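Local coordinates for protein GP37 (PDB 5FT0) that probably inhibits the bacterial RNA degradosome by acting on its ribonuclease, RNase E, during infection of Pseudomonas by phage phiKZ, at residues Gly94-Gly99 / Asn171-Leu176; Gly107-Ile112 / Val127-Pro132; Glu208-Phe213 / Thr226-Arg231. One frame throughout, in Å; residues are numbered along the deposited sequence.

Contact 1: Gly94-Gly99 / Asn171-Leu176. With K (potassium ion), chain D.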
loop_
_atom_site.group_PDB
_atom_site.type_symbol
_atom_site.label_atom_id
_atom_site.label_comp_id
_atom_site.label_asym_id
_atom_site.label_seq_id
_atom_site.Cartn_x
_atom_site.Cartn_y
_atom_site.Cartn_z
ATOM N N GLY A 94 -1.999 -24.225 4.249
ATOM C CA GLY A 94 -0.632 -24.259 4.744
ATOM C C GLY A 94 0.260 -25.183 3.937
ATOM O O GLY A 94 1.449 -24.911 3.756
ATOM N N ALA A 95 -0.305 -26.282 3.432
ATOM C CA ALA A 95 0.476 -27.210 2.620
ATOM C C ALA A 95 0.914 -26.569 1.308
ATOM O O ALA A 95 2.018 -26.836 0.819
ATOM C CB ALA A 95 -0.327 -28.483 2.356
ATOM N N VAL A 96 0.060 -25.730 0.718
ATOM C CA VAL A 96 0.452 -24.998 -0.483
ATOM C C VAL A 96 1.550 -23.993 -0.155
ATOM O O VAL A 96 2.554 -23.887 -0.870
ATOM C CB VAL A 96 -0.768 -24.303 -1.113
ATOM C CG1 VAL A 96 -0.333 -23.424 -2.277
ATOM C CG2 VAL A 96 -1.794 -25.330 -1.563
ATOM N N ILE A 97 1.377 -23.251 0.938
ATOM C CA ILE A 97 2.313 -22.188 1.286
ATOM C C ILE A 97 3.673 -22.770 1.659
ATOM O O ILE A 97 4.712 -22.327 1.157
ATOM C CB ILE A 97 1.734 -21.327 2.422
ATOM C CG1 ILE A 97 0.435 -20.659 1.964
ATOM C CG2 ILE A 97 2.749 -20.291 2.879
ATOM C CD1 ILE A 97 -0.432 -20.158 3.099
ATOM N N CYS A 98 3.686 -23.769 2.544
ATOM C CA CYS A 98 4.945 -24.360 2.984
ATOM C C CYS A 98 5.596 -25.216 1.904
ATOM O O CYS A 98 6.782 -25.540 2.020
ATOM C CB CYS A 98 4.725 -25.196 4.245
ATOM S SG CYS A 98 4.124 -24.256 5.669
ATOM N N GLY A 99 4.852 -25.593 0.865
ATOM C CA GLY A 99 5.379 -26.373 -0.234
ATOM C C GLY A 99 6.150 -25.591 -1.272
ATOM O O GLY A 99 6.547 -26.155 -2.294
ATOM N N ASN A 171 -0.078 -30.651 -6.866
ATOM C CA ASN A 171 -0.896 -31.540 -6.049
ATOM C C ASN A 171 -1.381 -30.854 -4.777
ATOM O O ASN A 171 -2.516 -31.082 -4.343
ATOM C CB ASN A 171 -0.122 -32.814 -5.710
ATOM C CG ASN A 171 -0.993 -33.860 -5.037
ATOM O OD1 ASN A 171 -0.848 -34.135 -3.846
ATOM N ND2 ASN A 171 -1.916 -34.439 -5.797
ATOM N N ASN A 172 -0.541 -30.017 -4.162
ATOM C CA ASN A 172 -0.984 -29.256 -2.998
ATOM C C ASN A 172 -2.127 -28.317 -3.360
ATOM O O ASN A 172 -3.081 -28.160 -2.589
ATOM C CB ASN A 172 0.181 -28.464 -2.406
ATOM C CG ASN A 172 1.201 -29.349 -1.717
ATOM O OD1 ASN A 172 0.860 -30.390 -1.160
ATOM N ND2 ASN A 172 2.463 -28.932 -1.750
ATOM N N VAL A 173 -2.046 -27.685 -4.534
ATOM C CA VAL A 173 -3.091 -26.761 -4.963
ATOM C C VAL A 173 -4.367 -27.519 -5.311
ATOM O O VAL A 173 -5.474 -27.090 -4.965
ATOM C CB VAL A 173 -2.588 -25.909 -6.142
ATOM C CG1 VAL A 173 -3.729 -25.126 -6.760
ATOM C CG2 VAL A 173 -1.491 -24.965 -5.678
ATOM N N LYS A 174 -4.232 -28.661 -5.989
ATOM C CA LYS A 174 -5.392 -29.496 -6.284
ATOM C C LYS A 174 -6.085 -29.950 -5.003
ATOM O O LYS A 174 -7.318 -29.993 -4.937
ATOM C CB LYS A 174 -4.959 -30.698 -7.125
ATOM C CG LYS A 174 -6.058 -31.703 -7.438
ATOM C CD LYS A 174 -5.590 -32.682 -8.508
ATOM C CE LYS A 174 -5.976 -34.118 -8.182
ATOM N NZ LYS A 174 -7.441 -34.362 -8.288
ATOM N N GLU A 175 -5.307 -30.285 -3.973
ATOM C CA GLU A 175 -5.897 -30.684 -2.701
ATOM C C GLU A 175 -6.557 -29.507 -1.993
ATOM O O GLU A 175 -7.521 -29.701 -1.242
ATOM C CB GLU A 175 -4.836 -31.319 -1.802
ATOM C CG GLU A 175 -4.342 -32.673 -2.293
ATOM C CD GLU A 175 -5.453 -33.706 -2.373
ATOM O OE1 GLU A 175 -6.222 -33.835 -1.395
ATOM O OE2 GLU A 175 -5.561 -34.385 -3.418
ATOM N N LEU A 176 -6.051 -28.289 -2.206
ATOM C CA LEU A 176 -6.695 -27.111 -1.636
ATOM C C LEU A 176 -8.087 -26.919 -2.224
ATOM O O LEU A 176 -9.064 -26.717 -1.491
ATOM C CB LEU A 176 -5.832 -25.872 -1.875
ATOM C CG LEU A 176 -6.477 -24.513 -1.581
ATOM C CD1 LEU A 176 -6.826 -24.394 -0.107
ATOM C CD2 LEU A 176 -5.556 -23.377 -2.004
HETATM K K K D . 6.686 -20.486 2.015
#
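The carbonyl oxygen Asn172 O is held by its own helix and covered by the other one: it accepts the helical hydrogen bond from Leu176 N at 3.0 Å, while the methyl Val96 CG2 presses against it at 3.3 Å. That methyl reaches the oxygen because the two branches of Val96 divide the work. With CG1 anti to the backbone N (chi1 174°), CG2 is left opposite the carbonyl carbon of its own residue and points across to the backbone of 171-176, where it also packs on Asn172 CB and on Leu176 CB, the latter at 4.1 Å. The other branch, Val96 CG1, meets Val173 CG2 at 3.9 Å. Val96 thus fits against Asn172, Val173 and Leu176, a little over one turn of the partner helix.

Asn172 answers with its amide, which lies beside the end of the opposite helix. Its ND2 comes to 3.3 Å from Ala95 O, but the angle is too poor for a hydrogen bond, and Ala95 O already takes a weak backbone bond from Gly99 N. The same nitrogen, Asn172 ND2, lies 4.2 Å from Gly99 CA, where the absence of a side chain permits so close an approach. The segments run antiparallel, their axes 8.6 Å apart and crossing at -160°. On the far side of helix 87-98 Ile97 O binds a potassium ion at 2.8 Å, with Asn100 O and Tyr103 O as further ligands, so the ion sits at the end of the helix whose other side packs here. Both helices lie against the seven-stranded sheet: Val96 and Val173 rest on Ile128 of strand 122-132, Leu176 rests on Phe130, and Val96 also touches Tyr103 of strand 103-106.

Contact 2: Gly107-Ile112 / Val127-Pro132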
loop_
_atom_site.group_PDB
_atom_site.type_symbol
_atom_site.label_atom_id
_atom_site.label_comp_id
_atom_site.label_asym_id
_atom_site.label_seq_id
_atom_site.Cartn_x
_atom_site.Cartn_y
_atom_site.Cartn_z
ATOM N N GLY A 107 -2.712 -11.550 3.979
ATOM C CA GLY A 107 -4.137 -11.360 3.783
ATOM C C GLY A 107 -4.727 -12.567 3.086
ATOM O O GLY A 107 -4.462 -13.717 3.454
ATOM N N ASN A 108 -5.525 -12.313 2.055
ATOM C CA ASN A 108 -6.157 -13.368 1.277
ATOM C C ASN A 108 -5.324 -13.802 0.078
ATOM O O ASN A 108 -5.829 -14.542 -0.772
ATOM C CB ASN A 108 -7.538 -12.911 0.803
ATOM C CG ASN A 108 -8.545 -12.829 1.930
ATOM O OD1 ASN A 108 -8.587 -13.695 2.802
ATOM N ND2 ASN A 108 -9.360 -11.781 1.923
ATOM N N VAL A 109 -4.070 -13.368 -0.012
ATOM C CA VAL A 109 -3.255 -13.560 -1.206
ATOM C C VAL A 109 -2.076 -14.465 -0.879
ATOM O O VAL A 109 -1.345 -14.224 0.089
ATOM C CB VAL A 109 -2.767 -12.216 -1.774
ATOM C CG1 VAL A 109 -1.882 -12.448 -2.988
ATOM C CG2 VAL A 109 -3.951 -11.331 -2.130
ATOM N N VAL A 110 -1.899 -15.506 -1.686
ATOM C CA VAL A 110 -0.675 -16.294 -1.726
ATOM C C VAL A 110 0.025 -15.969 -3.035
ATOM O O VAL A 110 -0.588 -16.049 -4.107
ATOM C CB VAL A 110 -0.961 -17.801 -1.614
ATOM C CG1 VAL A 110 0.320 -18.599 -1.804
ATOM C CG2 VAL A 110 -1.603 -18.123 -0.271
ATOM N N GLY A 111 1.293 -15.587 -2.954
ATOM C CA GLY A 111 2.013 -15.217 -4.155
ATOM C C GLY A 111 3.466 -14.919 -3.872
ATOM O O GLY A 111 4.012 -15.315 -2.841
ATOM N N ILE A 112 4.085 -14.205 -4.810
ATOM C CA ILE A 112 5.517 -13.921 -4.787
ATOM C C ILE A 112 5.732 -12.532 -4.210
ATOM O O ILE A 112 5.134 -11.558 -4.686
ATOM C CB ILE A 112 6.125 -14.021 -6.197
ATOM C CG1 ILE A 112 5.711 -15.330 -6.877
ATOM C CG2 ILE A 112 7.639 -13.898 -6.136
ATOM C CD1 ILE A 112 6.110 -16.564 -6.113
ATOM N N VAL A 127 -0.738 -15.312 -6.851
ATOM C CA VAL A 127 -0.865 -16.610 -7.502
ATOM C C VAL A 127 -2.189 -17.278 -7.145
ATOM O O VAL A 127 -2.937 -17.713 -8.025
ATOM C CB VAL A 127 0.325 -17.533 -7.154
ATOM C CG1 VAL A 127 0.064 -18.949 -7.648
ATOM C CG2 VAL A 127 1.614 -16.986 -7.752
ATOM N N ILE A 128 -2.490 -17.367 -5.852
ATOM C CA ILE A 128 -3.767 -17.870 -5.360
ATOM C C ILE A 128 -4.406 -16.769 -4.532
ATOM O O ILE A 128 -3.776 -16.235 -3.612
ATOM C CB ILE A 128 -3.596 -19.148 -4.520
ATOM C CG1 ILE A 128 -2.846 -20.220 -5.310
ATOM C CG2 ILE A 128 -4.950 -19.670 -4.070
ATOM C CD1 ILE A 128 -2.443 -21.415 -4.475
ATOM N N GLU A 129 -5.647 -16.424 -4.858
ATOM C CA GLU A 129 -6.376 -15.392 -4.133
ATOM C C GLU A 129 -7.650 -15.992 -3.557
ATOM O O GLU A 129 -8.487 -16.516 -4.301
ATOM C CB GLU A 129 -6.697 -14.201 -5.037
ATOM C CG GLU A 129 -7.443 -13.081 -4.328
ATOM C CD GLU A 129 -7.552 -11.828 -5.173
ATOM O OE1 GLU A 129 -6.838 -11.736 -6.196
ATOM O OE2 GLU A 129 -8.342 -10.930 -4.808
ATOM N N PHE A 130 -7.787 -15.921 -2.236
ATOM C CA PHE A 130 -9.023 -16.310 -1.575
ATOM C C PHE A 130 -10.003 -15.146 -1.620
ATOM O O PHE A 130 -9.639 -14.009 -1.302
ATOM C CB PHE A 130 -8.752 -16.725 -0.129
ATOM C CG PHE A 130 -7.785 -17.867 0.003
ATOM C CD1 PHE A 130 -8.235 -19.177 -0.012
ATOM C CD2 PHE A 130 -6.426 -17.631 0.139
ATOM C CE1 PHE A 130 -7.349 -20.230 0.110
ATOM C CE2 PHE A 130 -5.536 -18.680 0.260
ATOM C CZ PHE A 130 -5.998 -19.982 0.247
HETATM N N MSE A 131 -11.237 -15.424 -2.023
HETATM C CA MSE A 131 -12.234 -14.372 -2.181
HETATM C C MSE A 131 -13.543 -14.725 -1.481
HETATM O O MSE A 131 -14.521 -15.098 -2.133
HETATM C CB MSE A 131 -12.486 -14.106 -3.665
HETATM C CG MSE A 131 -11.220 -13.781 -4.453
HETATM SE SE MSE A 131 -11.537 -13.610 -6.369
HETATM C CE MSE A 131 -12.686 -12.033 -6.355
ATOM N N PRO A 132 -13.565 -14.599 -0.153
ATOM C CA PRO A 132 -14.782 -14.935 0.593
ATOM C C PRO A 132 -15.911 -13.967 0.274
ATOM O O PRO A 132 -15.694 -12.769 0.088
ATOM C CB PRO A 132 -14.342 -14.821 2.057
ATOM C CG PRO A 132 -13.219 -13.846 2.027
ATOM C CD PRO A 132 -12.501 -14.080 0.726
#
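Val127 opens the pairing with Val110, sending its N-H to Val110 O at 2.8 Å. The Val127 side chain stays beside Val110 and Gly111, its CB near Val110 O and its CG2 4.0 Å from Gly111 CA, where no side chain intervenes. Ile128 N then bonds to Val110 O as well, at 2.9 Å, its donor tilted out of the carbonyl plane whereas that of Val127 lies in it. Two successive residues therefore face Val110, which makes this a classic beta bulge and accompanies the corner that the chain turns here. The return bond, Val110 N to Ile128 O, is 2.8 Å long, and the CB atoms of Val110 and Ile128 meet on the face they share.

At Glu129, paired with Val109 in a non-hydrogen-bonded position, the contact is carried by CA, whose C-H points at Asn108 O from 3.5 Å. The main donor to Asn108 O is Phe130 N, at 2.8 Å. The Phe130 ring turns its edge to the partner strand: with CG opposite the carbonyl carbon (chi1 -59°), CD2 comes to 3.3 Å from Asn108 O and CE2 touches the methyl Val110 CG2. Asn108 in turn lays its CB against Phe130 O and approaches Pro132 CD with ND2, while its OD1 is hydrogen-bonded to Lys84 NZ. This hairpin lies near one edge of the antiparallel seven-stranded sheet, one strand in from it. Strand 103-106 flanks 109-115, with Tyr103 against Val110 and Val127; strand 220-232 flanks 122-132, with Phe225 against Phe130 and Pro132; and helix 87-98 covers the face of Val110 and Phe130 with Ile97 and Ala93.

Contact 3: Glu208-Phe213 / Thr226-Arg231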
loop_
_atom_site.group_PDB
_atom_site.type_symbol
_atom_site.label_atom_id
_atom_site.label_comp_id
_atom_site.label_asym_id
_atom_site.label_seq_id
_atom_site.Cartn_x
_atom_site.Cartn_y
_atom_site.Cartn_z
ATOM N N GLU A 208 -6.634 -17.048 -15.730
ATOM C CA GLU A 208 -7.264 -17.014 -14.418
ATOM C C GLU A 208 -8.348 -18.079 -14.356
ATOM O O GLU A 208 -9.224 -18.133 -15.226
ATOM C CB GLU A 208 -7.853 -15.629 -14.122
ATOM C CG GLU A 208 -6.811 -14.521 -14.068
ATOM C CD GLU A 208 -7.412 -13.157 -13.776
ATOM O OE1 GLU A 208 -8.656 -13.038 -13.773
ATOM O OE2 GLU A 208 -6.637 -12.204 -13.546
ATOM N N VAL A 209 -8.285 -18.926 -13.334
ATOM C CA VAL A 209 -9.284 -19.961 -13.098
ATOM C C VAL A 209 -9.979 -19.645 -11.781
ATOM O O VAL A 209 -9.320 -19.472 -10.747
ATOM C CB VAL A 209 -8.660 -21.365 -13.076
ATOM C CG1 VAL A 209 -9.743 -22.417 -12.914
ATOM C CG2 VAL A 209 -7.863 -21.614 -14.348
ATOM N N TYR A 210 -11.303 -19.564 -11.818
ATOM C CA TYR A 210 -12.108 -19.239 -10.650
ATOM C C TYR A 210 -12.851 -20.480 -10.182
ATOM O O TYR A 210 -13.538 -21.134 -10.973
ATOM C CB TYR A 210 -13.102 -18.118 -10.967
ATOM C CG TYR A 210 -12.452 -16.777 -11.225
ATOM C CD1 TYR A 210 -11.824 -16.508 -12.435
ATOM C CD2 TYR A 210 -12.478 -15.776 -10.262
ATOM C CE1 TYR A 210 -11.228 -15.284 -12.675
ATOM C CE2 TYR A 210 -11.887 -14.547 -10.494
ATOM C CZ TYR A 210 -11.263 -14.307 -11.704
ATOM O OH TYR A 210 -10.673 -13.086 -11.943
ATOM N N PHE A 211 -12.710 -20.799 -8.899
ATOM C CA PHE A 211 -13.439 -21.888 -8.258
ATOM C C PHE A 211 -14.404 -21.268 -7.256
ATOM O O PHE A 211 -13.980 -20.780 -6.203
ATOM C CB PHE A 211 -12.487 -22.864 -7.566
ATOM C CG PHE A 211 -11.398 -23.396 -8.457
ATOM C CD1 PHE A 211 -10.211 -22.702 -8.620
ATOM C CD2 PHE A 211 -11.560 -24.599 -9.125
ATOM C CE1 PHE A 211 -9.210 -23.194 -9.435
ATOM C CE2 PHE A 211 -10.563 -25.095 -9.941
ATOM C CZ PHE A 211 -9.386 -24.391 -10.096
ATOM N N SER A 212 -15.693 -21.287 -7.578
ATOM C CA SER A 212 -16.709 -20.671 -6.739
ATOM C C SER A 212 -17.568 -21.734 -6.065
ATOM O O SER A 212 -17.746 -22.838 -6.586
ATOM C CB SER A 212 -17.590 -19.722 -7.552
ATOM O OG SER A 212 -16.844 -18.594 -7.967
ATOM N N PHE A 213 -18.099 -21.385 -4.895
ATOM C CA PHE A 213 -18.843 -22.324 -4.072
ATOM C C PHE A 213 -20.023 -21.614 -3.429
ATOM O O PHE A 213 -19.963 -20.418 -3.131
ATOM C CB PHE A 213 -17.956 -22.943 -2.983
ATOM C CG PHE A 213 -16.686 -23.549 -3.510
ATOM C CD1 PHE A 213 -16.671 -24.846 -3.996
ATOM C CD2 PHE A 213 -15.510 -22.822 -3.519
ATOM C CE1 PHE A 213 -15.508 -25.404 -4.482
ATOM C CE2 PHE A 213 -14.340 -23.376 -4.004
ATOM C CZ PHE A 213 -14.339 -24.668 -4.487
ATOM N N THR A 226 -14.952 -17.877 -3.246
ATOM C CA THR A 226 -14.256 -18.085 -4.508
ATOM C C THR A 226 -12.758 -18.163 -4.252
ATOM O O THR A 226 -12.222 -17.425 -3.420
ATOM C CB THR A 226 -14.565 -16.959 -5.516
ATOM O OG1 THR A 226 -15.954 -16.999 -5.876
ATOM C CG2 THR A 226 -13.726 -17.109 -6.777
ATOM N N ILE A 227 -12.096 -19.078 -4.953
ATOM C CA ILE A 227 -10.642 -19.149 -4.995
ATOM C C ILE A 227 -10.209 -18.859 -6.423
ATOM O O ILE A 227 -10.689 -19.504 -7.363
ATOM C CB ILE A 227 -10.121 -20.523 -4.536
ATOM C CG1 ILE A 227 -10.567 -20.812 -3.104
ATOM C CG2 ILE A 227 -8.608 -20.577 -4.651
ATOM C CD1 ILE A 227 -10.068 -22.133 -2.572
ATOM N N LYS A 228 -9.319 -17.887 -6.587
ATOM C CA LYS A 228 -8.779 -17.531 -7.892
ATOM C C LYS A 228 -7.327 -17.969 -7.967
ATOM O O LYS A 228 -6.548 -17.711 -7.044
ATOM C CB LYS A 228 -8.882 -16.028 -8.156
ATOM C CG LYS A 228 -8.318 -15.622 -9.517
ATOM C CD LYS A 228 -8.440 -14.127 -9.775
ATOM C CE LYS A 228 -7.428 -13.335 -8.979
ATOM N NZ LYS A 228 -7.503 -11.881 -9.294
ATOM N N ILE A 229 -6.969 -18.637 -9.060
ATOM C CA ILE A 229 -5.599 -19.049 -9.328
ATOM C C ILE A 229 -5.176 -18.430 -10.651
ATOM O O ILE A 229 -5.928 -18.474 -11.633
ATOM C CB ILE A 229 -5.465 -20.582 -9.361
ATOM C CG1 ILE A 229 -5.969 -21.176 -8.045
ATOM C CG2 ILE A 229 -4.016 -20.984 -9.601
ATOM C CD1 ILE A 229 -5.979 -22.680 -8.022
ATOM N N VAL A 230 -3.981 -17.847 -10.675
ATOM C CA VAL A 230 -3.479 -17.121 -11.834
ATOM C C VAL A 230 -2.219 -17.809 -12.338
ATOM O O VAL A 230 -1.292 -18.064 -11.561
ATOM C CB VAL A 230 -3.188 -15.645 -11.502
ATOM C CG1 VAL A 230 -2.755 -14.893 -12.758
ATOM C CG2 VAL A 230 -4.406 -14.991 -10.871
ATOM N N ARG A 231 -2.192 -18.109 -13.631
ATOM C CA ARG A 231 -0.972 -18.496 -14.325
ATOM C C ARG A 231 -0.591 -17.372 -15.275
ATOM O O ARG A 231 -1.419 -16.926 -16.075
ATOM C CB ARG A 231 -1.149 -19.797 -15.104
ATOM C CG ARG A 231 0.134 -20.272 -15.775
ATOM C CD ARG A 231 -0.170 -21.147 -16.975
ATOM N NE ARG A 231 0.986 -21.938 -17.390
ATOM C CZ ARG A 231 1.804 -21.608 -18.384
ATOM N NH1 ARG A 231 1.600 -20.495 -19.077
ATOM N NH2 ARG A 231 2.828 -22.394 -18.688
#
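Lys228 lays its aliphatic chain over the ring of Tyr210, the two side chains extending together from neighbouring strands. With CG opposite the backbone N (chi1 180°) the lysine chain runs out over the ring, then bends at chi3 (75°). Lys228 CG stands over one face of the Tyr210 ring, 4.0 Å from its centroid, in a CH-pi contact offset toward the rim, and Lys228 CD comes to 3.3 Å from Tyr210 OH. Thr226 CG2 meets the same ring at its edge. Next along this face, Ser212 OG donates to Thr226 OG1 at 2.8 Å. On the opposite face, Phe211 CE1 packs against Ile229 CD1 at 3.6 Å.

A second shell fixes these groups. Tyr210 OH bonds to Glu208 OE1 at 2.7 Å, reaching it from above the carboxylate plane, while Glu208 OE2 pairs with Arg206. Lys228 NZ, 4.4 Å from Glu208 OE2 and too far for a salt bridge, is instead paired with Glu129. Val136 N and Val134 O add partners to Ser212 OG and Thr226 OG1 respectively. Beneath, Val209 pairs with Ile229 and Phe211 with Ile227 through reciprocal backbone bonds. The pairing is regular antiparallel here, part of the beta hairpin of strands 206-217 and 220-232, with helix 158-187 packed on its Phe211 and Ile229 face.

How the contacts relate
All three contacts gather around the antiparallel seven-stranded sheet. Contacts 2 and 3 lie in two of its hairpins, centred 10 Å apart and joined where strand 122-132 runs beside strand 220-232; probable backbone hydrogen bonds, Val127 O with Val230 N among them, continue the sheet from one to the other. Contact 1 pairs the helices packed on one face, with its centre 13 Å from contact 2 and 15 Å from contact 3. Val173 touches both hairpins, through Ile128 and Ile229. Along the chain, contact 2 falls between the two halves of contact 1, and contact 3 follows both, so residues distant in sequence build a single helix-on-sheet core.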